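Local coordinates for periplasmic molybdate-binding protein (PDB 1ATG), which binds molybdate and tungstate in the periplasm, probably handing the oxyanion on to an ABC transporter for molybdenum uptake, at residues A194-S199 against N205-M210; Q16-F21 against V29-G34; T76-K81 against A220-A225; Q42-A47 against E61-Q66; V163-I168 against A173-S178. All coordinates share one frame; numbering follows the deposited sequence. Where two conformers were deposited one is given.

Contact 1 (A194-S199 against N205-M210); sequences AVITKS and NAEQFM
Ile196 reaches from strand 191-196 into the side of helix 203-212 and does most of the work here. The short strand and helix segments run nearly antiparallel, 158° apart in direction, with their axes 9.4 Å from each other. With CG1 set beside the backbone N (chi1 -67°) and the chain extended beyond it, the Ile196 side chain slides past that of Met210 in the opposite sense, bringing CG1 to 3.6 Å from Met210 CG. Its end, CD1, lands 3.6 Å from Glu207 CG, while the other branch, CG2, rests 4.0 Å from Ala206 CB. Met210 bends at both chi2 and chi3, which turns its methyl back onto the strand: CE lies 3.8 Å from Val195 C and 3.9 Å from Ala194 CB. This is the tight, buried part. The looser side is at Glu207, partly exposed, which lends the contact its aliphatic stem and sends its carboxylate off to a salt bridge with Lys203. Cutting Ile196 back to an alanine is likely to open a gap between Ala206 and Met210 and leave the methionine chain freer to turn. Helix 203-212 lies over strand 191-196 and its neighbour 51-53, where Ala206 and Met210 also touch Val51. No hydrogen bond crosses between the segments, which implies that shape and apolar burial hold helix against strand.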
# COMPACT_ATOMS: atom_id res chain seq x y z
N ALA A 194 10.27 4.39 -3.37
CA ALA A 194 10.05 4.72 -4.75
C ALA A 194 11.40 4.84 -5.47
O ALA A 194 12.42 5.10 -4.85
CB ALA A 194 9.30 6.04 -4.89
N VAL A 195 11.35 4.58 -6.77
CA VAL A 195 12.54 4.73 -7.60
C VAL A 195 12.11 5.31 -8.95
O VAL A 195 10.98 5.21 -9.41
CB VAL A 195 13.30 3.43 -7.91
CG1 VAL A 195 14.07 2.89 -6.72
CG2 VAL A 195 12.37 2.36 -8.47
N ILE A 196 13.10 5.92 -9.61
CA ILE A 196 12.97 6.31 -11.00
C ILE A 196 13.51 5.11 -11.81
O ILE A 196 14.49 4.49 -11.41
CB ILE A 196 13.77 7.57 -11.37
CG1 ILE A 196 13.17 8.79 -10.65
CG2 ILE A 196 13.79 7.80 -12.88
CD1 ILE A 196 13.96 10.06 -10.85
N THR A 197 12.79 4.77 -12.87
CA THR A 197 13.23 3.66 -13.74
C THR A 197 14.37 4.17 -14.61
O THR A 197 14.16 5.16 -15.31
CB THR A 197 12.04 3.13 -14.53
OG1 THR A 197 11.02 2.61 -13.64
CG2 THR A 197 12.45 1.99 -15.45
N LYS A 198 15.54 3.54 -14.57
CA LYS A 198 16.72 4.00 -15.28
C LYS A 198 16.54 4.32 -16.75
O LYS A 198 17.11 5.30 -17.26
CB LYS A 198 17.85 2.98 -15.12
CG LYS A 198 19.24 3.50 -15.48
CD LYS A 198 20.30 2.56 -14.90
CE LYS A 198 21.67 2.79 -15.52
NZ LYS A 198 22.67 1.82 -14.99
N SER A 199 15.73 3.57 -17.47
CA SER A 199 15.46 3.73 -18.88
C SER A 199 14.50 4.84 -19.23
O SER A 199 14.16 5.02 -20.40
CB SER A 199 14.90 2.39 -19.41
OG SER A 199 13.61 2.14 -18.88
N ASN A 205 11.75 15.38 -15.83
CA ASN A 205 10.40 15.41 -15.25
C ASN A 205 10.27 14.40 -14.11
O ASN A 205 9.64 14.73 -13.09
CB ASN A 205 9.35 15.15 -16.32
CG ASN A 205 7.96 15.65 -16.00
OD1 ASN A 205 7.75 16.48 -15.11
ND2 ASN A 205 6.98 15.15 -16.75
N ALA A 206 10.86 13.22 -14.26
CA ALA A 206 10.79 12.22 -13.19
C ALA A 206 11.49 12.74 -11.94
O ALA A 206 10.97 12.62 -10.83
CB ALA A 206 11.41 10.91 -13.66
N GLU A 207 12.67 13.33 -12.10
CA GLU A 207 13.40 13.90 -10.98
C GLU A 207 12.63 15.06 -10.35
O GLU A 207 12.61 15.20 -9.12
CB GLU A 207 14.81 14.31 -11.41
CG GLU A 207 15.67 13.10 -11.73
CD GLU A 207 17.07 13.46 -12.20
OE1 GLU A 207 17.23 14.55 -12.77
OE2 GLU A 207 17.98 12.63 -11.99
N GLN A 208 11.96 15.88 -11.15
CA GLN A 208 11.15 16.97 -10.62
C GLN A 208 10.02 16.42 -9.76
O GLN A 208 9.79 16.91 -8.65
CB GLN A 208 10.57 17.84 -11.74
CG GLN A 208 9.73 19.00 -11.21
CD GLN A 208 9.13 19.88 -12.27
OE1 GLN A 208 8.24 20.69 -11.99
NE2 GLN A 208 9.60 19.75 -13.51
N PHE A 209 9.31 15.42 -10.27
CA PHE A 209 8.21 14.82 -9.51
C PHE A 209 8.71 14.17 -8.24
O PHE A 209 8.11 14.32 -7.17
CB PHE A 209 7.44 13.84 -10.41
CG PHE A 209 6.25 13.23 -9.72
CD1 PHE A 209 5.18 14.02 -9.35
CD2 PHE A 209 6.20 11.87 -9.44
CE1 PHE A 209 4.08 13.47 -8.71
CE2 PHE A 209 5.10 11.33 -8.81
CZ PHE A 209 4.04 12.12 -8.44
N MET A 210 9.82 13.46 -8.28
CA MET A 210 10.41 12.81 -7.11
C MET A 210 10.82 13.84 -6.07
O MET A 210 10.66 13.61 -4.87
CB MET A 210 11.56 11.90 -7.51
CG MET A 210 11.11 10.67 -8.30
SD MET A 210 10.29 9.40 -7.33
CE MET A 210 11.72 8.42 -6.87

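Contact 2 (Q16-F21 against V29-G34). With EDO (1,2-ethanediol), chain E.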
# COMPACT_ATOMS: atom_id res chain seq x y z
N GLN A 16 -4.63 11.90 -5.63
CA GLN A 16 -4.65 13.21 -4.99
C GLN A 16 -3.35 13.96 -5.29
O GLN A 16 -3.38 15.16 -5.62
CB GLN A 16 -4.84 13.11 -3.48
CG GLN A 16 -6.19 12.56 -3.08
CD GLN A 16 -6.27 12.31 -1.59
OE1 GLN A 16 -5.34 11.79 -0.97
NE2 GLN A 16 -7.39 12.68 -0.97
N LEU A 17 -2.21 13.30 -5.15
CA LEU A 17 -0.92 13.92 -5.40
C LEU A 17 -0.78 14.38 -6.84
O LEU A 17 -0.34 15.51 -7.08
CB LEU A 17 0.21 12.96 -5.06
CG LEU A 17 0.38 12.64 -3.57
CD1 LEU A 17 1.18 11.36 -3.38
CD2 LEU A 17 1.10 13.80 -2.86
N ALA A 18 -1.11 13.51 -7.79
CA ALA A 18 -1.05 13.86 -9.21
C ALA A 18 -1.93 15.05 -9.51
O ALA A 18 -1.52 15.98 -10.24
CB ALA A 18 -1.49 12.64 -10.02
N GLY A 19 -3.12 15.16 -8.95
CA GLY A 19 -4.03 16.29 -9.13
C GLY A 19 -3.37 17.58 -8.65
O GLY A 19 -3.42 18.61 -9.33
N GLN A 20 -2.75 17.54 -7.47
CA GLN A 20 -2.08 18.73 -6.95
C GLN A 20 -0.86 19.08 -7.79
O GLN A 20 -0.63 20.28 -8.06
CB GLN A 20 -1.72 18.52 -5.49
CG GLN A 20 -0.99 19.68 -4.84
CD GLN A 20 -1.77 20.98 -4.86
OE1 GLN A 20 -1.17 22.07 -4.75
NE2 GLN A 20 -3.08 20.94 -5.02
N PHE A 21 -0.07 18.12 -8.23
CA PHE A 21 1.12 18.39 -9.02
C PHE A 21 0.72 19.02 -10.34
O PHE A 21 1.40 19.93 -10.85
CB PHE A 21 1.89 17.09 -9.24
CG PHE A 21 3.19 17.20 -9.98
CD1 PHE A 21 4.28 17.86 -9.43
CD2 PHE A 21 3.33 16.64 -11.24
CE1 PHE A 21 5.47 17.95 -10.11
CE2 PHE A 21 4.52 16.73 -11.93
CZ PHE A 21 5.60 17.39 -11.37
N VAL A 29 0.05 13.40 -15.12
CA VAL A 29 0.68 12.10 -14.90
C VAL A 29 -0.30 11.01 -15.32
O VAL A 29 -1.50 11.20 -15.13
CB VAL A 29 1.05 11.96 -13.42
CG1 VAL A 29 1.31 10.52 -13.01
CG2 VAL A 29 2.26 12.83 -13.10
N VAL A 30 0.20 9.92 -15.87
CA VAL A 30 -0.61 8.76 -16.22
C VAL A 30 -0.32 7.70 -15.15
O VAL A 30 0.82 7.27 -15.05
CB VAL A 30 -0.29 8.21 -17.61
CG1 VAL A 30 -1.10 6.95 -17.90
CG2 VAL A 30 -0.60 9.28 -18.65
N ILE A 31 -1.32 7.33 -14.38
CA ILE A 31 -1.16 6.38 -13.29
C ILE A 31 -1.57 4.96 -13.69
O ILE A 31 -2.64 4.77 -14.26
CB ILE A 31 -2.01 6.79 -12.07
CG1 ILE A 31 -1.59 8.18 -11.54
CG2 ILE A 31 -1.91 5.77 -10.94
CD1 ILE A 31 -2.53 8.80 -10.55
N SER A 32 -0.76 4.01 -13.30
CA SER A 32 -1.07 2.59 -13.40
C SER A 32 -0.88 1.99 -11.99
O SER A 32 -0.14 2.58 -11.18
CB SER A 32 -0.19 1.84 -14.37
OG SER A 32 -0.30 2.39 -15.68
N SER A 33 -1.48 0.84 -11.73
CA SER A 33 -1.31 0.25 -10.40
C SER A 33 -1.38 -1.26 -10.41
O SER A 33 -1.97 -1.84 -11.34
CB SER A 33 -2.37 0.83 -9.46
OG SER A 33 -3.67 0.44 -9.86
N GLY A 34 -0.78 -1.87 -9.41
CA GLY A 34 -0.84 -3.32 -9.25
C GLY A 34 -0.13 -3.66 -7.95
O GLY A 34 0.33 -2.73 -7.25
C1 EDO E . -7.49 12.24 2.93
O1 EDO E . -8.22 12.61 1.63
C2 EDO E . -8.26 11.26 3.84
O2 EDO E . -9.03 10.25 2.93
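Ala18 and Val29 bury the most surface in this contact, which closes a beta-alpha-beta unit: strand 2-7, helix 11-25 and strand 29-34, the helix crossing over between two parallel neighbouring strands. Helix and returning strand run 174° apart in direction, close to exactly antiparallel, with 9.5 Å between the axes of the segments. Ala18 points its methyl toward the strand. Its CB sits 4.3 Å from Val29 CB and 4.0 Å from Ile31 CD1, bridging two residues from the same face of the strand. Ile31 gets there by placing CG1 beside its backbone N (chi1 -60°) and stretching on from it, so that only the terminal methyl arrives. One turn further along the helix, Phe21 comes in obliquely, its CD2 4.4 Å from Val29 CG2. That ring is also met edge-to-face by Phe209, so it is shared with the helix next door. Val29 in turn lies against Leu2 and Val4 of the first strand. Away from the strand, Gln16 holds a 1,2-ethanediol, probably from the crystallisation liquor, and its NE2 donates to the diol O1 over 2.7 Å with an N-H...O angle of 158°.

Contact 3 (T76-K81 against A220-A225)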
# COMPACT_ATOMS: atom_id res chain seq x y z
N THR A 76 12.44 6.61 0.71
CA THR A 76 11.21 6.27 1.42
C THR A 76 10.22 7.40 1.29
O THR A 76 10.46 8.48 1.85
CB THR A 76 11.49 5.96 2.89
OG1 THR A 76 12.38 4.84 2.90
CG2 THR A 76 10.22 5.62 3.65
N TYR A 77 9.12 7.21 0.57
CA TYR A 77 8.13 8.26 0.35
C TYR A 77 6.98 8.22 1.34
O TYR A 77 6.25 9.22 1.47
CB TYR A 77 7.58 8.21 -1.09
CG TYR A 77 6.73 7.00 -1.37
CD1 TYR A 77 7.30 5.80 -1.78
CD2 TYR A 77 5.35 7.04 -1.25
CE1 TYR A 77 6.51 4.68 -2.03
CE2 TYR A 77 4.56 5.93 -1.48
CZ TYR A 77 5.16 4.77 -1.87
OH TYR A 77 4.36 3.66 -2.10
N ALA A 78 6.82 7.11 2.05
CA ALA A 78 5.69 6.98 2.98
C ALA A 78 5.91 5.73 3.81
O ALA A 78 6.56 4.77 3.35
CB ALA A 78 4.38 6.87 2.20
N ILE A 79 5.33 5.68 4.99
CA ILE A 79 5.31 4.49 5.83
C ILE A 79 3.83 4.23 6.10
O ILE A 79 3.10 5.09 6.62
CB ILE A 79 6.11 4.63 7.12
CG1 ILE A 79 7.59 4.92 6.83
CG2 ILE A 79 6.04 3.37 7.97
CD1 ILE A 79 8.15 6.12 7.55
N GLY A 80 3.36 3.04 5.70
CA GLY A 80 1.95 2.71 5.80
C GLY A 80 1.53 2.36 7.20
O GLY A 80 2.32 2.29 8.16
N LYS A 81 0.23 2.13 7.34
CA LYS A 81 -0.35 1.70 8.60
C LYS A 81 -1.38 0.62 8.28
O LYS A 81 -2.38 0.87 7.61
CB LYS A 81 -1.03 2.89 9.28
CG LYS A 81 -1.51 2.65 10.69
CD LYS A 81 -1.70 3.96 11.44
CE LYS A 81 -2.06 3.70 12.90
NZ LYS A 81 -1.95 4.95 13.72
N ALA A 220 2.01 16.79 3.13
CA ALA A 220 0.75 17.01 3.81
C ALA A 220 -0.34 16.10 3.27
O ALA A 220 -1.14 15.56 4.05
CB ALA A 220 0.35 18.48 3.74
N ILE A 221 -0.39 15.88 1.97
CA ILE A 221 -1.36 14.97 1.37
C ILE A 221 -1.10 13.54 1.84
O ILE A 221 -2.04 12.81 2.19
CB ILE A 221 -1.32 15.07 -0.16
CG1 ILE A 221 -1.89 16.43 -0.61
CG2 ILE A 221 -2.07 13.93 -0.83
CD1 ILE A 221 -1.61 16.82 -2.04
N ILE A 222 0.16 13.14 1.88
CA ILE A 222 0.54 11.80 2.35
C ILE A 222 0.13 11.60 3.79
O ILE A 222 -0.44 10.56 4.14
CB ILE A 222 2.04 11.60 2.10
CG1 ILE A 222 2.31 11.54 0.59
CG2 ILE A 222 2.58 10.36 2.79
CD1 ILE A 222 3.77 11.67 0.22
N LYS A 223 0.40 12.58 4.65
CA LYS A 223 0.02 12.46 6.06
C LYS A 223 -1.48 12.46 6.26
O LYS A 223 -2.01 11.76 7.12
CB LYS A 223 0.64 13.59 6.89
CG LYS A 223 2.13 13.40 7.05
CD LYS A 223 2.74 14.33 8.09
CE LYS A 223 4.25 14.14 8.21
NZ LYS A 223 4.75 14.85 9.43
N ALA A 224 -2.23 13.22 5.45
CA ALA A 224 -3.68 13.25 5.55
C ALA A 224 -4.28 11.89 5.21
O ALA A 224 -5.37 11.54 5.69
CB ALA A 224 -4.27 14.35 4.67
N ALA A 225 -3.58 11.10 4.40
CA ALA A 225 -4.01 9.75 4.06
C ALA A 225 -3.57 8.74 5.11
O ALA A 225 -3.79 7.52 4.91
CB ALA A 225 -3.49 9.37 2.69
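Tyr77 OH is gripped twice, by the carbonyl of Ser54 and by the side-chain amide of Gln192, so the phenol end of this buried residue is tied to two parts of the fold at once. Its ring meets Phe53 and Phe10 edge-to-face, which should leave it little freedom to turn. What faces helix 216-224 is chiefly the backbone of Tyr77 and the methyl of the next residue. Tyr77 and Ala78 both lie opposite Gln192 on the adjoining strand, forming a classic beta bulge; the psi of -16° at Tyr77 marks the kink. Within 220-225, Ile222 alone makes the contact, packing against both residues of the bulge. Its CD1 comes within 3.7 Å of Tyr77 O, and its CG2 lies 4.0 Å from Ala78 CB. The torsions explain the reach: chi1 of -68° sets CG1 beside the backbone N and CG2 anti to it, and the extended chi2 carries CD1 onward, so the two methyls come to neighbouring points on the strand. No hydrogen bond spans the segments; the Tyr77 carbonyl oxygen meets a methyl there, an ordinary van der Waals approach. Only a small surface is buried between them, 92 Å². The helix ends right after this point, where Ala225 N donates to Ile221 O over 3.2 Å. Placed in the fold, the contact joins the start of the long strand 75-86, beside strand 191-196, to helix 216-224 near the C-terminus, with Ile221 on that helix turned instead to helix 11-25.

Contact 4 (Q42-A47 against E61-Q66); sequences QIVNGA and EKLDNQ. With EDO (1,2-ethanediol), chain F.
Ahead of Ile43 and Val44, the pair that meets Leu63, comes Gln42 on the outer side of helix 36-44. In the conformer given, one of two, its amide lies by a 1,2-ethanediol, probably from the crystallisation liquor, so the detail of that meeting is doubtful. Ile43 follows, pointing at helix 58-65; its CG2 rests 3.9 Å from Leu63 CD2, the two side chains crossing at about a right angle. Val44 sets CG1 anti to its backbone N (chi1 170°) and CG2 beside it, which presents CG2 to the same Leu63 CD2, 3.9 Å away. One leucine methyl is thereby shared by two branched residues, with Phe52 touching both Ile43 and Leu63. At the more open side, Val44 CG2 also lies 4.0 Å from Gln66 OE1, an oxygen with its polar partner elsewhere, in the hydroxyl of Tyr40. Here the helix stops in a Schellman motif: Gly46, with positive phi, is the C-prime residue, its N bonded to Ile43 O at 2.9 Å, and Ala47 N returns to Gln42 O at the same length. The turn leads the chain toward strand 51-53, and helix 58-65 then packs back against the end of helix 36-44.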
# COMPACT_ATOMS: atom_id res chain seq x y z
N GLN A 42 7.06 -6.66 -13.92
CA GLN A 42 6.79 -5.96 -15.15
C GLN A 42 7.94 -5.02 -15.47
O GLN A 42 8.34 -4.92 -16.64
CB GLN A 42 5.49 -5.16 -15.06
CG GLN A 42 4.22 -5.99 -15.09
CD GLN A 42 2.99 -5.15 -14.81
OE1 GLN A 42 2.14 -4.95 -15.67
NE2 GLN A 42 2.89 -4.65 -13.58
N ILE A 43 8.47 -4.32 -14.47
CA ILE A 43 9.60 -3.41 -14.71
C ILE A 43 10.82 -4.19 -15.17
O ILE A 43 11.49 -3.72 -16.12
CB ILE A 43 9.88 -2.53 -13.48
CG1 ILE A 43 8.69 -1.57 -13.30
CG2 ILE A 43 11.18 -1.76 -13.64
CD1 ILE A 43 8.65 -0.87 -11.95
N VAL A 44 11.15 -5.29 -14.53
CA VAL A 44 12.28 -6.12 -14.94
C VAL A 44 12.05 -6.63 -16.36
O VAL A 44 13.02 -6.80 -17.12
CB VAL A 44 12.48 -7.31 -13.99
CG1 VAL A 44 13.49 -8.33 -14.52
CG2 VAL A 44 12.92 -6.87 -12.60
N ASN A 45 10.80 -6.84 -16.76
CA ASN A 45 10.42 -7.25 -18.10
C ASN A 45 10.24 -6.06 -19.03
O ASN A 45 9.56 -6.11 -20.05
CB ASN A 45 9.14 -8.09 -18.04
CG ASN A 45 8.83 -8.81 -19.34
OD1 ASN A 45 9.76 -9.36 -19.95
ND2 ASN A 45 7.57 -8.85 -19.75
N GLY A 46 10.87 -4.92 -18.73
CA GLY A 46 10.91 -3.75 -19.55
C GLY A 46 9.73 -2.84 -19.65
O GLY A 46 9.67 -1.98 -20.55
N ALA A 47 8.74 -2.95 -18.76
CA ALA A 47 7.57 -2.08 -18.80
C ALA A 47 8.02 -0.62 -18.81
O ALA A 47 8.85 -0.20 -18.01
CB ALA A 47 6.66 -2.31 -17.60
N GLU A 61 14.88 -1.84 -3.88
CA GLU A 61 16.26 -2.23 -3.63
C GLU A 61 16.76 -3.22 -4.67
O GLU A 61 17.87 -3.05 -5.22
CB GLU A 61 16.42 -2.84 -2.24
CG GLU A 61 16.36 -1.84 -1.10
CD GLU A 61 16.20 -2.46 0.27
OE1 GLU A 61 15.93 -3.68 0.37
OE2 GLU A 61 16.34 -1.72 1.27
N LYS A 62 15.96 -4.23 -5.01
CA LYS A 62 16.34 -5.19 -6.04
C LYS A 62 16.49 -4.52 -7.39
O LYS A 62 17.47 -4.80 -8.11
CB LYS A 62 15.31 -6.32 -6.13
CG LYS A 62 15.37 -7.28 -4.95
CD LYS A 62 14.13 -8.14 -4.83
CE LYS A 62 14.04 -9.22 -5.89
NZ LYS A 62 12.69 -9.86 -5.91
N LEU A 63 15.60 -3.60 -7.76
CA LEU A 63 15.71 -2.88 -9.02
C LEU A 63 16.99 -2.06 -9.05
O LEU A 63 17.66 -1.99 -10.10
CB LEU A 63 14.50 -1.95 -9.23
CG LEU A 63 13.18 -2.69 -9.49
CD1 LEU A 63 12.05 -1.68 -9.45
CD2 LEU A 63 13.22 -3.43 -10.82
N ASP A 64 17.35 -1.43 -7.94
CA ASP A 64 18.57 -0.64 -7.86
C ASP A 64 19.79 -1.54 -8.05
O ASP A 64 20.67 -1.26 -8.87
CB ASP A 64 18.64 0.09 -6.53
CG ASP A 64 19.29 1.45 -6.56
OD1 ASP A 64 19.96 1.79 -7.56
OD2 ASP A 64 19.14 2.20 -5.57
N ASN A 65 19.84 -2.65 -7.33
CA ASN A 65 20.93 -3.61 -7.41
C ASN A 65 21.09 -4.24 -8.79
O ASN A 65 22.21 -4.49 -9.23
CB ASN A 65 20.72 -4.75 -6.40
CG ASN A 65 20.79 -4.30 -4.96
OD1 ASN A 65 21.28 -3.22 -4.65
ND2 ASN A 65 20.29 -5.15 -4.07
N GLN A 66 19.98 -4.51 -9.48
CA GLN A 66 19.98 -5.13 -10.79
C GLN A 66 20.16 -4.17 -11.95
O GLN A 66 20.16 -4.59 -13.11
CB GLN A 66 18.67 -5.91 -10.97
CG GLN A 66 18.55 -7.08 -10.01
CD GLN A 66 17.13 -7.43 -9.62
OE1 GLN A 66 16.17 -6.93 -10.21
NE2 GLN A 66 17.02 -8.29 -8.62
C1 EDO F . 0.41 -2.54 -13.42
O1 EDO F . 1.69 -2.26 -14.22
C2 EDO F . -0.88 -2.67 -14.25
O2 EDO F . -0.69 -3.83 -15.29

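Contact 5 (V163-I168 against A173-S178)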
# COMPACT_ATOMS: atom_id res chain seq x y z
N VAL A 163 -6.24 -4.14 5.42
CA VAL A 163 -6.16 -3.10 4.41
C VAL A 163 -5.20 -1.99 4.82
O VAL A 163 -4.64 -2.01 5.92
CB VAL A 163 -7.57 -2.52 4.13
CG1 VAL A 163 -8.58 -3.59 3.70
CG2 VAL A 163 -8.10 -1.77 5.34
N ALA A 164 -5.01 -1.04 3.93
CA ALA A 164 -4.19 0.13 4.22
C ALA A 164 -5.08 1.22 4.80
O ALA A 164 -6.19 1.47 4.34
CB ALA A 164 -3.54 0.63 2.94
N LEU A 165 -4.55 1.98 5.76
CA LEU A 165 -5.34 3.08 6.33
C LEU A 165 -5.79 4.06 5.28
O LEU A 165 -6.92 4.56 5.29
CB LEU A 165 -4.51 3.77 7.42
CG LEU A 165 -5.17 5.01 8.07
CD1 LEU A 165 -6.53 4.69 8.65
CD2 LEU A 165 -4.26 5.57 9.16
N ALA A 166 -4.94 4.38 4.29
CA ALA A 166 -5.28 5.33 3.25
C ALA A 166 -6.55 4.94 2.51
O ALA A 166 -7.26 5.81 2.00
CB ALA A 166 -4.13 5.42 2.25
N GLN A 167 -6.85 3.65 2.38
CA GLN A 167 -8.02 3.20 1.65
C GLN A 167 -9.32 3.42 2.38
O GLN A 167 -10.40 3.33 1.75
CB GLN A 167 -7.88 1.70 1.34
CG GLN A 167 -6.71 1.38 0.43
CD GLN A 167 -6.52 -0.12 0.36
OE1 GLN A 167 -6.41 -0.79 1.39
NE2 GLN A 167 -6.47 -0.67 -0.85
N ILE A 168 -9.29 3.67 3.68
CA ILE A 168 -10.52 3.77 4.46
C ILE A 168 -10.68 5.06 5.22
O ILE A 168 -11.81 5.38 5.66
CB ILE A 168 -10.68 2.57 5.42
CG1 ILE A 168 -9.58 2.51 6.48
CG2 ILE A 168 -10.77 1.26 4.64
CD1 ILE A 168 -9.72 1.34 7.44
N ALA A 173 -11.33 12.50 8.65
CA ALA A 173 -10.51 11.64 9.48
C ALA A 173 -11.32 10.51 10.12
O ALA A 173 -10.80 9.81 10.99
CB ALA A 173 -9.73 12.39 10.55
N LYS A 174 -12.55 10.32 9.67
CA LYS A 174 -13.37 9.22 10.17
C LYS A 174 -13.10 7.96 9.37
O LYS A 174 -12.56 8.05 8.27
CB LYS A 174 -14.84 9.60 10.12
CG LYS A 174 -15.60 9.26 8.85
CD LYS A 174 -16.46 8.02 9.09
CE LYS A 174 -16.87 7.33 7.81
NZ LYS A 174 -17.87 8.11 7.03
N ILE A 175 -13.48 6.80 9.90
CA ILE A 175 -13.30 5.51 9.24
C ILE A 175 -14.63 4.77 9.40
O ILE A 175 -15.07 4.61 10.53
CB ILE A 175 -12.20 4.66 9.89
CG1 ILE A 175 -10.82 5.31 9.74
CG2 ILE A 175 -12.15 3.25 9.31
CD1 ILE A 175 -9.77 4.65 10.60
N PRO A 176 -15.24 4.42 8.30
CA PRO A 176 -16.53 3.73 8.35
C PRO A 176 -16.37 2.31 8.85
O PRO A 176 -15.25 1.77 8.96
CB PRO A 176 -17.01 3.78 6.91
CG PRO A 176 -15.75 3.79 6.10
CD PRO A 176 -14.76 4.59 6.91
N GLY A 177 -17.49 1.68 9.21
CA GLY A 177 -17.47 0.29 9.66
C GLY A 177 -16.85 0.15 11.04
O GLY A 177 -17.22 0.86 11.97
N SER A 178 -15.91 -0.79 11.18
CA SER A 178 -15.20 -0.97 12.43
C SER A 178 -13.74 -1.29 12.12
O SER A 178 -13.46 -1.85 11.05
CB SER A 178 -15.84 -2.01 13.34
OG SER A 178 -15.98 -3.25 12.67
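The carbonyl of Ile168 meets the puckered Pro176 ring at its CD corner, the O of Ile168 lying 3.3 Å from CD; elsewhere the ring touches Gln170. A flat group nearby is the Gln167 amide, used at both ends. Its OE1 accepts Ala164 N over 2.9 Å, nearly straight at 165°, though the donor is tilted 26° out of the carbonyl plane. Its NE2 bonds to Val146 O, so this second-shell amide probably helps to fix Val146, a residue of the tungstate pocket. Across the contact the packing is apolar and centres on Ile175. Its CG2 sits 3.6 Å from Ile168 CD1, and its CD1 reaches 3.8 Å from Leu165 CD1, the latter pair crossing at about a right angle. Ile168 holds CG1 between its backbone N and carbonyl carbon (chi1 63°), a more hindered setting that turns the chain end toward Ile175 CG2. Replacing Ile175 by an alanine takes away everything beyond CB, CG2 and CD1 included, and would probably leave Leu165 and Ile168 without their hydrophobic mate on the loop. Trp85 and His150 also touch Ile168. This is the connection between strand 160-164 and strand 178-180, both antiparallel partners of the long strand 75-86; the loop folds back over its own beginning within the two-domain fold of periplasmic binding proteins.

Contacts 1, 2 and 3 join through the helices over the sheet: Phe209 CD1 of contact 1 lies 3.7 Å from Phe21 CD2 of contact 2, and Leu17 CD2 of contact 2 lies 3.8 Å from Ile221 CG2 of contact 3. Contact 4 touches contact 1 through Leu63, and lies some 32 Å, centre to centre, from contact 5. Contact 5 is nested in the loop that contact 3 closes, and Lys81 O of contact 3 is a probable hydrogen-bond partner of Leu165 N, 3.1 Å away. The anion sits at the interface between the two domains; Tyr77's side chain comes nearest, about 7 Å from the tungstate, with Ile31, Ile43 and Leu165 each about 12 Å off.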